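PDB 4PYR: putative branched-chain amino acid ABC transporter, which binds glutathione and, as an LppC-type lipoprotein related to periplasmic binding proteins, possibly regulates the activity of an enzyme. Local coordinates for residues V106-R111 with R137-F142; R122-V128 with A174-A180; Y200-N206 with V217-D221. All coordinates share one frame; numbering follows the deposited sequence.

Contact 1 of 3, residues V106-R111 with R137-F142; sequences VEGEAR and RLGKAF. With GSH (glutathione), chain B.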
loop_
_atom_site.group_PDB
_atom_site.type_symbol
_atom_site.label_atom_id
_atom_site.label_comp_id
_atom_site.label_asym_id
_atom_site.label_seq_id
_atom_site.Cartn_x
_atom_site.Cartn_y
_atom_site.Cartn_z
ATOM N N VAL A 106 -1.958 1.010 -5.316
ATOM C CA VAL A 106 -1.723 -0.216 -6.029
ATOM C C VAL A 106 -0.727 -0.125 -7.153
ATOM O O VAL A 106 -0.028 -1.109 -7.431
ATOM C CB VAL A 106 -3.046 -0.784 -6.513
ATOM C CG1 VAL A 106 -3.940 -0.989 -5.293
ATOM C CG2 VAL A 106 -3.680 0.124 -7.589
ATOM N N GLU A 107 -0.640 1.046 -7.795
ATOM C CA GLU A 107 0.279 1.210 -8.900
ATOM C C GLU A 107 1.703 0.938 -8.448
ATOM O O GLU A 107 2.525 0.437 -9.224
ATOM C CB GLU A 107 0.177 2.624 -9.471
ATOM C CG GLU A 107 -0.987 2.828 -10.440
ATOM C CD GLU A 107 -2.278 3.223 -9.779
ATOM O OE1 GLU A 107 -2.367 3.247 -8.530
ATOM O OE2 GLU A 107 -3.257 3.491 -10.516
ATOM N N GLY A 108 2.012 1.305 -7.191
ATOM C CA GLY A 108 3.320 1.034 -6.638
ATOM C C GLY A 108 3.674 -0.440 -6.639
ATOM O O GLY A 108 4.781 -0.818 -6.942
ATOM N N GLU A 109 2.701 -1.282 -6.376
ATOM C CA GLU A 109 2.987 -2.697 -6.365
ATOM C C GLU A 109 3.163 -3.225 -7.798
ATOM O O GLU A 109 4.054 -4.038 -8.076
ATOM C CB GLU A 109 1.871 -3.437 -5.635
ATOM C CG GLU A 109 1.753 -3.046 -4.174
ATOM C CD GLU A 109 0.838 -3.941 -3.373
ATOM O OE1 GLU A 109 0.429 -4.970 -3.940
ATOM O OE2 GLU A 109 0.609 -3.625 -2.183
ATOM N N ALA A 110 2.375 -2.687 -8.738
ATOM C CA ALA A 110 2.509 -3.113 -10.134
ATOM C C ALA A 110 3.876 -2.764 -10.664
ATOM O O ALA A 110 4.480 -3.563 -11.365
ATOM C CB ALA A 110 1.432 -2.477 -10.991
ATOM N N ARG A 111 4.354 -1.547 -10.335
ATOM C CA ARG A 111 5.652 -1.136 -10.823
ATOM C C ARG A 111 6.742 -2.058 -10.273
ATOM O O ARG A 111 7.639 -2.511 -10.991
ATOM C CB ARG A 111 5.908 0.300 -10.395
ATOM C CG ARG A 111 5.140 1.310 -11.202
ATOM C CD ARG A 111 5.739 2.691 -10.935
ATOM N NE ARG A 111 5.126 3.255 -9.742
ATOM C CZ ARG A 111 3.917 3.820 -9.732
ATOM N NH1 ARG A 111 3.196 3.933 -10.854
ATOM N NH2 ARG A 111 3.433 4.292 -8.599
ATOM N N ARG A 137 -5.975 -0.691 -13.556
ATOM C CA ARG A 137 -4.949 0.243 -13.034
ATOM C C ARG A 137 -3.617 -0.449 -12.862
ATOM O O ARG A 137 -2.569 0.096 -13.203
ATOM C CB ARG A 137 -5.382 0.814 -11.704
ATOM C CG ARG A 137 -6.403 1.930 -11.857
ATOM C CD ARG A 137 -6.940 2.468 -10.519
ATOM N NE ARG A 137 -5.856 2.922 -9.661
ATOM C CZ ARG A 137 -5.988 3.343 -8.402
ATOM N NH1 ARG A 137 -7.178 3.372 -7.802
ATOM N NH2 ARG A 137 -4.907 3.728 -7.740
ATOM N N LEU A 138 -3.652 -1.685 -12.328
ATOM C CA LEU A 138 -2.435 -2.455 -12.152
ATOM C C LEU A 138 -1.769 -2.764 -13.469
ATOM O O LEU A 138 -0.554 -2.726 -13.621
ATOM C CB LEU A 138 -2.745 -3.805 -11.440
ATOM C CG LEU A 138 -3.029 -3.664 -9.979
ATOM C CD1 LEU A 138 -3.481 -4.988 -9.416
ATOM C CD2 LEU A 138 -1.824 -3.213 -9.200
ATOM N N GLY A 139 -2.580 -3.150 -14.442
ATOM C CA GLY A 139 -2.015 -3.553 -15.684
ATOM C C GLY A 139 -1.319 -2.393 -16.389
ATOM O O GLY A 139 -0.238 -2.599 -16.891
ATOM N N LYS A 140 -1.963 -1.223 -16.405
ATOM C CA LYS A 140 -1.323 -0.016 -17.010
ATOM C C LYS A 140 0.002 0.300 -16.318
ATOM O O LYS A 140 1.032 0.536 -16.992
ATOM C CB LYS A 140 -2.309 1.170 -16.945
ATOM C CG LYS A 140 -1.725 2.541 -17.294
ATOM C CD LYS A 140 -1.279 2.607 -18.732
ATOM C CE LYS A 140 -1.114 4.070 -19.129
ATOM N NZ LYS A 140 -0.190 4.389 -20.266
ATOM N N ALA A 141 -0.017 0.309 -14.981
ATOM C CA ALA A 141 1.175 0.627 -14.233
ATOM C C ALA A 141 2.284 -0.386 -14.475
ATOM O O ALA A 141 3.440 -0.026 -14.603
ATOM C CB ALA A 141 0.840 0.774 -12.765
ATOM N N PHE A 142 1.920 -1.697 -14.514
ATOM C CA PHE A 142 2.906 -2.707 -14.846
ATOM C C PHE A 142 3.522 -2.464 -16.246
ATOM O O PHE A 142 4.738 -2.503 -16.447
ATOM C CB PHE A 142 2.276 -4.113 -14.732
ATOM C CG PHE A 142 3.246 -5.215 -15.000
ATOM C CD1 PHE A 142 3.664 -5.512 -16.291
ATOM C CD2 PHE A 142 3.769 -5.952 -13.957
ATOM C CE1 PHE A 142 4.607 -6.488 -16.523
ATOM C CE2 PHE A 142 4.704 -6.932 -14.194
ATOM C CZ PHE A 142 5.105 -7.241 -15.466
HETATM N N1 GSH B . -5.169 8.206 -7.716
HETATM C CA1 GSH B . -6.001 7.030 -7.857
HETATM C C1 GSH B . -6.450 6.818 -9.288
HETATM O O11 GSH B . -5.605 6.740 -10.221
HETATM O O12 GSH B . -7.676 6.677 -9.510
HETATM C CB1 GSH B . -7.223 7.125 -6.934
HETATM C CG1 GSH B . -6.870 7.331 -5.462
HETATM C CD1 GSH B . -6.130 6.147 -4.919
HETATM O OE1 GSH B . -5.766 5.268 -5.688
HETATM N N2 GSH B . -5.941 6.162 -3.581
HETATM C CA2 GSH B . -5.254 5.126 -2.798
HETATM C C2 GSH B . -6.260 4.362 -1.990
HETATM O O2 GSH B . -7.326 4.313 -2.613
HETATM C CB2 GSH B . -4.196 5.771 -1.924
HETATM S SG2 GSH B . -3.672 7.322 -2.637
HETATM N N3 GSH B . -6.075 3.792 -0.742
HETATM C CA3 GSH B . -4.855 3.590 0.096
HETATM C C3 GSH B . -4.963 3.949 1.581
HETATM O O31 GSH B . -4.280 3.318 2.450
HETATM O O32 GSH B . -5.738 4.868 1.914
HETATM O O HOH W 1 -4.693 2.644 -4.921
HETATM O O HOH W 2 -2.582 2.865 -13.242
HETATM O O HOH W 3 3.944 2.680 -13.849
#
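Val106, Glu107 and Ala110 of helix 106-119 meet Arg137, Leu138 and Ala141 of helix 133-150 in a helix-helix contact of the type I periplasmic-binding-protein fold. The two helices lie on one face of the mixed sheet and reach the glutathione site at one end. The axes of the short segments 106-111 and 137-142 cross at -45° and approach to 7.8 Å, a closeness that suits the small side chains in the middle: Ala110 CB sits 3.8 Å from Ala141 CB and also touches Leu138 CD2. Leu138 turns that same methyl toward the carbonyl oxygen of Val106, filling the groove beside the alanines. Farther along, the ring of Phe142 reaches Ala110 O and then packs on Leu113 and Met117 of the first helix.

Polar groups take over toward the ligand. Arg137 grips Glu107 side-on, NE to one oxygen and NH2 to the other, with both partners close to the guanidinium plane; the Glu107 chain bends at chi2 (88°), which brings its carboxylate round to the guanidinium. Val106 CG2 lies over one face of this guanidinium, 3.8 Å from Arg137 NH2, while glutathione C1 stands 3.6 Å above the other. An arginine suits the spot because it has donors for both Glu107 and the ligand, and the carboxylate, which would also balance its charge, holds the flat group in place. Water 2 ties Glu107 OE2 to Arg137 O. Water 1 joins Val106 N to glutathione OE1, the oxygen to which Arg137 NH2 donates directly at 2.7 Å.

Contact 2 of 3, residues R122-V128 with A174-A180; sequences RAAPLLV and ADAVALA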
loop_
_atom_site.group_PDB
_atom_site.type_symbol
_atom_site.label_atom_id
_atom_site.label_comp_id
_atom_site.label_asym_id
_atom_site.label_seq_id
_atom_site.Cartn_x
_atom_site.Cartn_y
_atom_site.Cartn_z
ATOM N N ARG A 122 12.938 -12.673 -16.595
ATOM C CA ARG A 122 11.796 -13.006 -17.439
ATOM C C ARG A 122 11.921 -12.125 -18.658
ATOM O O ARG A 122 11.790 -10.933 -18.554
ATOM C CB ARG A 122 10.479 -12.745 -16.726
ATOM C CG ARG A 122 10.355 -13.467 -15.390
ATOM C CD ARG A 122 10.936 -14.868 -15.448
ATOM N NE ARG A 122 10.692 -15.557 -14.184
ATOM C CZ ARG A 122 11.144 -16.764 -13.899
ATOM N NH1 ARG A 122 11.858 -17.434 -14.779
ATOM N NH2 ARG A 122 10.880 -17.295 -12.714
ATOM N N ALA A 123 12.206 -12.718 -19.803
ATOM C CA ALA A 123 12.455 -11.939 -21.021
ATOM C C ALA A 123 11.199 -11.643 -21.837
ATOM O O ALA A 123 11.158 -10.670 -22.593
ATOM C CB ALA A 123 13.459 -12.659 -21.892
ATOM N N ALA A 124 10.198 -12.490 -21.705
ATOM C CA ALA A 124 9.015 -12.405 -22.543
ATOM C C ALA A 124 7.771 -12.773 -21.728
ATOM O O ALA A 124 7.105 -13.758 -22.001
ATOM C CB ALA A 124 9.169 -13.294 -23.766
ATOM N N PRO A 125 7.469 -11.985 -20.701
ATOM C CA PRO A 125 6.288 -12.308 -19.925
ATOM C C PRO A 125 5.015 -11.908 -20.655
ATOM O O PRO A 125 5.015 -11.034 -21.523
ATOM C CB PRO A 125 6.435 -11.443 -18.688
ATOM C CG PRO A 125 7.200 -10.251 -19.194
ATOM C CD PRO A 125 8.181 -10.823 -20.144
ATOM N N LEU A 126 3.928 -12.575 -20.293
ATOM C CA LEU A 126 2.606 -12.180 -20.706
ATOM C C LEU A 126 1.877 -11.546 -19.556
ATOM O O LEU A 126 1.728 -12.156 -18.496
ATOM C CB LEU A 126 1.823 -13.404 -21.164
ATOM C CG LEU A 126 0.363 -13.138 -21.564
ATOM C CD1 LEU A 126 0.283 -12.270 -22.815
ATOM C CD2 LEU A 126 -0.452 -14.414 -21.732
ATOM N N LEU A 127 1.449 -10.300 -19.721
ATOM C CA LEU A 127 0.637 -9.591 -18.738
ATOM C C LEU A 127 -0.828 -9.855 -19.017
ATOM O O LEU A 127 -1.316 -9.574 -20.142
ATOM C CB LEU A 127 0.928 -8.070 -18.787
ATOM C CG LEU A 127 0.048 -7.138 -17.966
ATOM C CD1 LEU A 127 0.230 -7.357 -16.477
ATOM C CD2 LEU A 127 0.400 -5.697 -18.308
ATOM N N VAL A 128 -1.525 -10.451 -18.047
ATOM C CA VAL A 128 -2.931 -10.749 -18.232
ATOM C C VAL A 128 -3.715 -9.821 -17.367
ATOM O O VAL A 128 -3.420 -9.711 -16.179
ATOM C CB VAL A 128 -3.190 -12.221 -17.829
ATOM C CG1 VAL A 128 -4.686 -12.513 -17.866
ATOM C CG2 VAL A 128 -2.372 -13.126 -18.726
ATOM N N ALA A 174 5.267 -17.598 -23.663
ATOM C CA ALA A 174 5.840 -16.698 -22.654
ATOM C C ALA A 174 6.745 -17.440 -21.677
ATOM O O ALA A 174 6.583 -18.645 -21.447
ATOM C CB ALA A 174 4.725 -16.017 -21.899
ATOM N N ASP A 175 7.694 -16.722 -21.083
ATOM C CA ASP A 175 8.546 -17.329 -20.049
ATOM C C ASP A 175 8.089 -16.989 -18.619
ATOM O O ASP A 175 8.712 -17.436 -17.634
ATOM C CB ASP A 175 10.043 -17.051 -20.280
ATOM C CG ASP A 175 10.423 -15.613 -20.060
ATOM O OD1 ASP A 175 9.534 -14.753 -19.998
ATOM O OD2 ASP A 175 11.649 -15.345 -19.935
ATOM N N ALA A 176 6.992 -16.233 -18.511
ATOM C CA ALA A 176 6.303 -16.010 -17.247
ATOM C C ALA A 176 4.974 -15.339 -17.520
ATOM O O ALA A 176 4.774 -14.746 -18.590
ATOM C CB ALA A 176 7.146 -15.133 -16.330
ATOM N N VAL A 177 4.091 -15.387 -16.533
ATOM C CA VAL A 177 2.814 -14.698 -16.597
ATOM C C VAL A 177 2.697 -13.715 -15.442
ATOM O O VAL A 177 2.943 -14.081 -14.305
ATOM C CB VAL A 177 1.643 -15.685 -16.591
ATOM C CG1 VAL A 177 0.309 -14.957 -16.593
ATOM C CG2 VAL A 177 1.796 -16.573 -17.781
ATOM N N ALA A 178 2.303 -12.487 -15.736
ATOM C CA ALA A 178 2.017 -11.485 -14.725
ATOM C C ALA A 178 0.531 -11.278 -14.659
ATOM O O ALA A 178 -0.072 -11.043 -15.688
ATOM C CB ALA A 178 2.694 -10.174 -15.105
ATOM N N LEU A 179 -0.069 -11.423 -13.484
ATOM C CA LEU A 179 -1.479 -11.271 -13.311
ATOM C C LEU A 179 -1.854 -9.922 -12.743
ATOM O O LEU A 179 -1.391 -9.547 -11.668
ATOM C CB LEU A 179 -2.033 -12.348 -12.364
ATOM C CG LEU A 179 -1.763 -13.794 -12.795
ATOM C CD1 LEU A 179 -2.420 -14.821 -11.865
ATOM C CD2 LEU A 179 -2.283 -14.037 -14.213
ATOM N N ALA A 180 -2.723 -9.208 -13.444
ATOM C CA ALA A 180 -3.464 -8.102 -12.873
ATOM C C ALA A 180 -4.912 -8.477 -13.037
ATOM O O ALA A 180 -5.555 -8.097 -14.007
ATOM C CB ALA A 180 -3.172 -6.832 -13.652
HETATM O O HOH W 4 12.863 -16.767 -17.499
#
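The Asp175 carboxylate receives Ala123 N and Ala124 N from different directions. Ala123 N comes to the syn lone pair of OD2 at 2.7 Å, whereas Ala124 N approaches OD1 from well above the carboxylate plane, 45° out of it, at 2.9 Å. The guanidinium of Arg122 has water 4 in its plane at one edge, and this water donates to Asp175 OD2, so arginine and aspartate are linked through it. Arg122 NE itself is bonded to the hydroxyl of Tyr200; chi1 (-56°) sets CG 3.7 Å from Ala176 CB, and the bend at chi2 (-39°) keeps CD along the same methyl, 3.9 Å away.

Asp175 N completes the loop pairing by donating to Ala124 O. Beyond it the segments become neighbouring parallel strands of the mixed sheet, Leu126 facing Val177 and Val128 facing Leu179. Leu126 N bonds to Ala176 O, and Leu126 O accepts from Ala178 N at 2.8 Å; Val128 then uses both its N and its O, to Ala178 O and Ala180 N, in nearly straight bonds.

Leu126, Val128, Val177 and Leu179 share one face, where Val128 CG2 meets Val177 CG1 at 3.9 Å and helix 165-172 packs on Leu126 and Val128. Branched residues suit this layer between sheet and helix. Pro125, Leu127 and Ala178 are on the other face, under Trp146 and Phe142 of helix 133-150; the short side chain of Ala178 leaves room for Phe142 and for Leu127 CD1. The chemistry implies a division of labour: backbone bonds and hydrocarbon hold the buried strands, while at their more exposed start one aspartate takes two successive N-H groups and fixes the path of the entering loop.

Contact 3 of 3, residues Y200-N206 with V217-D221; sequences YGTSQLN and VRFID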
loop_
_atom_site.group_PDB
_atom_site.type_symbol
_atom_site.label_atom_id
_atom_site.label_comp_id
_atom_site.label_asym_id
_atom_site.label_seq_id
_atom_site.Cartn_x
_atom_site.Cartn_y
_atom_site.Cartn_z
ATOM N N TYR A 200 3.197 -14.638 -11.530
ATOM C CA TYR A 200 3.416 -13.585 -10.578
ATOM C C TYR A 200 2.193 -12.719 -10.399
ATOM O O TYR A 200 1.414 -12.518 -11.338
ATOM C CB TYR A 200 4.494 -12.662 -11.137
ATOM C CG TYR A 200 5.865 -13.248 -11.239
ATOM C CD1 TYR A 200 6.220 -14.106 -12.288
ATOM C CD2 TYR A 200 6.839 -12.926 -10.296
ATOM C CE1 TYR A 200 7.487 -14.624 -12.390
ATOM C CE2 TYR A 200 8.132 -13.393 -10.404
ATOM C CZ TYR A 200 8.477 -14.253 -11.425
ATOM O OH TYR A 200 9.783 -14.741 -11.543
ATOM N N GLY A 201 2.016 -12.175 -9.218
ATOM C CA GLY A 201 0.975 -11.192 -8.956
ATOM C C GLY A 201 1.424 -10.197 -7.873
ATOM O O GLY A 201 2.479 -10.331 -7.273
ATOM N N THR A 202 0.557 -9.231 -7.621
ATOM C CA THR A 202 0.689 -8.310 -6.531
ATOM C C THR A 202 -0.097 -8.819 -5.327
ATOM O O THR A 202 -0.638 -9.928 -5.351
ATOM C CB THR A 202 0.208 -6.893 -6.903
ATOM O OG1 THR A 202 -1.208 -6.919 -7.163
ATOM C CG2 THR A 202 0.881 -6.434 -8.120
ATOM N N SER A 203 -0.218 -7.994 -4.288
ATOM C CA SER A 203 -0.907 -8.386 -3.086
ATOM C C SER A 203 -2.404 -8.547 -3.340
ATOM O O SER A 203 -3.082 -9.003 -2.468
ATOM C CB SER A 203 -0.665 -7.370 -1.959
ATOM O OG SER A 203 -1.299 -6.129 -2.192
ATOM N N GLN A 204 -2.881 -8.087 -4.507
ATOM C CA GLN A 204 -4.228 -8.363 -5.002
ATOM C C GLN A 204 -4.586 -9.844 -4.806
ATOM O O GLN A 204 -5.735 -10.166 -4.468
ATOM C CB GLN A 204 -4.318 -7.955 -6.496
ATOM C CG GLN A 204 -5.656 -8.208 -7.190
ATOM C CD GLN A 204 -5.557 -7.932 -8.676
ATOM O OE1 GLN A 204 -4.540 -8.259 -9.326
ATOM N NE2 GLN A 204 -6.611 -7.347 -9.235
ATOM N N LEU A 205 -3.607 -10.730 -4.991
ATOM C CA LEU A 205 -3.867 -12.191 -4.908
ATOM C C LEU A 205 -3.852 -12.784 -3.533
ATOM O O LEU A 205 -4.319 -13.915 -3.336
ATOM C CB LEU A 205 -2.857 -12.934 -5.777
ATOM C CG LEU A 205 -2.875 -12.471 -7.231
ATOM C CD1 LEU A 205 -1.889 -13.302 -8.001
ATOM C CD2 LEU A 205 -4.262 -12.560 -7.850
ATOM N N ASN A 206 -3.305 -12.046 -2.567
ATOM C CA ASN A 206 -3.172 -12.530 -1.207
ATOM C C ASN A 206 -4.325 -11.987 -0.384
ATOM O O ASN A 206 -4.305 -10.904 0.195
ATOM C CB ASN A 206 -1.792 -12.122 -0.636
ATOM C CG ASN A 206 -1.519 -12.731 0.729
ATOM O OD1 ASN A 206 -2.160 -13.720 1.122
ATOM N ND2 ASN A 206 -0.550 -12.167 1.467
ATOM N N VAL A 217 2.274 -19.318 -6.923
ATOM C CA VAL A 217 2.330 -18.002 -7.518
ATOM C C VAL A 217 3.290 -17.157 -6.699
ATOM O O VAL A 217 3.221 -17.121 -5.467
ATOM C CB VAL A 217 0.949 -17.352 -7.539
ATOM C CG1 VAL A 217 1.038 -15.891 -7.982
ATOM C CG2 VAL A 217 0.012 -18.158 -8.482
ATOM N N ARG A 218 4.159 -16.451 -7.407
ATOM C CA ARG A 218 5.118 -15.563 -6.757
ATOM C C ARG A 218 4.431 -14.194 -6.647
ATOM O O ARG A 218 3.788 -13.716 -7.572
ATOM C CB ARG A 218 6.399 -15.443 -7.582
ATOM C CG ARG A 218 7.152 -16.755 -7.773
ATOM C CD ARG A 218 8.550 -16.561 -8.360
ATOM N NE ARG A 218 9.387 -17.751 -8.246
ATOM C CZ ARG A 218 10.057 -18.099 -7.152
ATOM N NH1 ARG A 218 9.998 -17.358 -6.051
ATOM N NH2 ARG A 218 10.769 -19.218 -7.137
ATOM N N PHE A 219 4.486 -13.585 -5.479
ATOM C CA PHE A 219 3.818 -12.300 -5.317
ATOM C C PHE A 219 4.619 -11.413 -4.365
ATOM O O PHE A 219 5.582 -11.846 -3.760
ATOM C CB PHE A 219 2.387 -12.537 -4.822
ATOM C CG PHE A 219 2.291 -12.982 -3.391
ATOM C CD1 PHE A 219 2.637 -14.263 -3.022
ATOM C CD2 PHE A 219 1.843 -12.109 -2.403
ATOM C CE1 PHE A 219 2.577 -14.665 -1.704
ATOM C CE2 PHE A 219 1.723 -12.527 -1.084
ATOM C CZ PHE A 219 2.119 -13.788 -0.727
ATOM N N ILE A 220 4.248 -10.136 -4.345
ATOM C CA ILE A 220 4.844 -9.181 -3.419
ATOM C C ILE A 220 3.785 -8.701 -2.465
ATOM O O ILE A 220 2.613 -8.551 -2.821
ATOM C CB ILE A 220 5.541 -7.996 -4.160
ATOM C CG1 ILE A 220 4.588 -7.291 -5.111
ATOM C CG2 ILE A 220 6.748 -8.512 -4.955
ATOM C CD1 ILE A 220 5.194 -6.044 -5.729
ATOM N N ASP A 221 4.193 -8.500 -1.219
ATOM C CA ASP A 221 3.303 -8.007 -0.197
ATOM C C ASP A 221 4.146 -7.498 0.975
ATOM O O ASP A 221 5.363 -7.569 0.940
ATOM C CB ASP A 221 2.333 -9.130 0.275
ATOM C CG ASP A 221 0.993 -8.612 0.788
ATOM O OD1 ASP A 221 0.834 -7.433 1.093
ATOM O OD2 ASP A 221 0.036 -9.439 0.876
#
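Asn206 ND2 donates to Asp221 OD2 at 2.9 Å, reaching the anti side of that oxygen some 20° out of the carboxylate plane, with the amide and carboxylate planes almost perpendicular. Asp221 OD2 is also in a salt bridge with Arg249, which bonds to Asn206 O as well, so the buried aspartate, probably ionised given the arginine, is met by both an amide and a guanidinium. In the backbone, Gly201 N donates to Arg218 O at 2.9 Å; the return bond from Ile220 N to Gly201 O is weak, at 3.4 Å.

Ser203 CB rests 3.4 Å from Asp221 OD1, and its hydroxyl turns instead to Glu109. Phe219 lies obliquely across Asn206, CE2 being 3.4 Å from ND2; with chi1 near trans (-173°), the Asn206 amide points away from its own N and comes beside both the ring and Asp221. Tyr200 and Arg218 run side by side in the same direction, and Arg218 CB makes an off-centre CH-pi contact 4.2 Å from the ring centroid. The long aliphatic part of Arg218 suits its exposed position, for CD also follows the Tyr200 ring as far as CZ. Leu205 CD1 packs on Val217 CG1 at 3.9 Å and stands 3.7 Å from Gly201 CA, a closeness allowed by the lack of a side chain there.

Two parallel strands, 199-201 and 218-220, are thus joined through a 3-10 turn in a connection without a full helix; they are the fourth and fifth strands of the parallel 2-1-3-4-5 order typical of type I periplasmic binding proteins.

From the N terminus, the chain first builds the sheet of five parallel strands, then enters contact 1 at helix 106-119. Residues 122-128 follow, opening contact 2 before helix 133-150 returns to close contact 1; strand 176-180 closes contact 2 later, so the two loops cross. Contact 3 comes afterwards in series, with a short loop of its own. Strands 176-180 and 199-201 are neighbours, Leu179 N bonding to Tyr200 O, so contacts 2 and 3 continue one sheet. Contact 1 lies over that sheet: Leu138 and Phe142 rest on Ala180 and Ala178, and Glu109 reaches the turn after strand 199-201, which ties the helix pair to contact 3 as well.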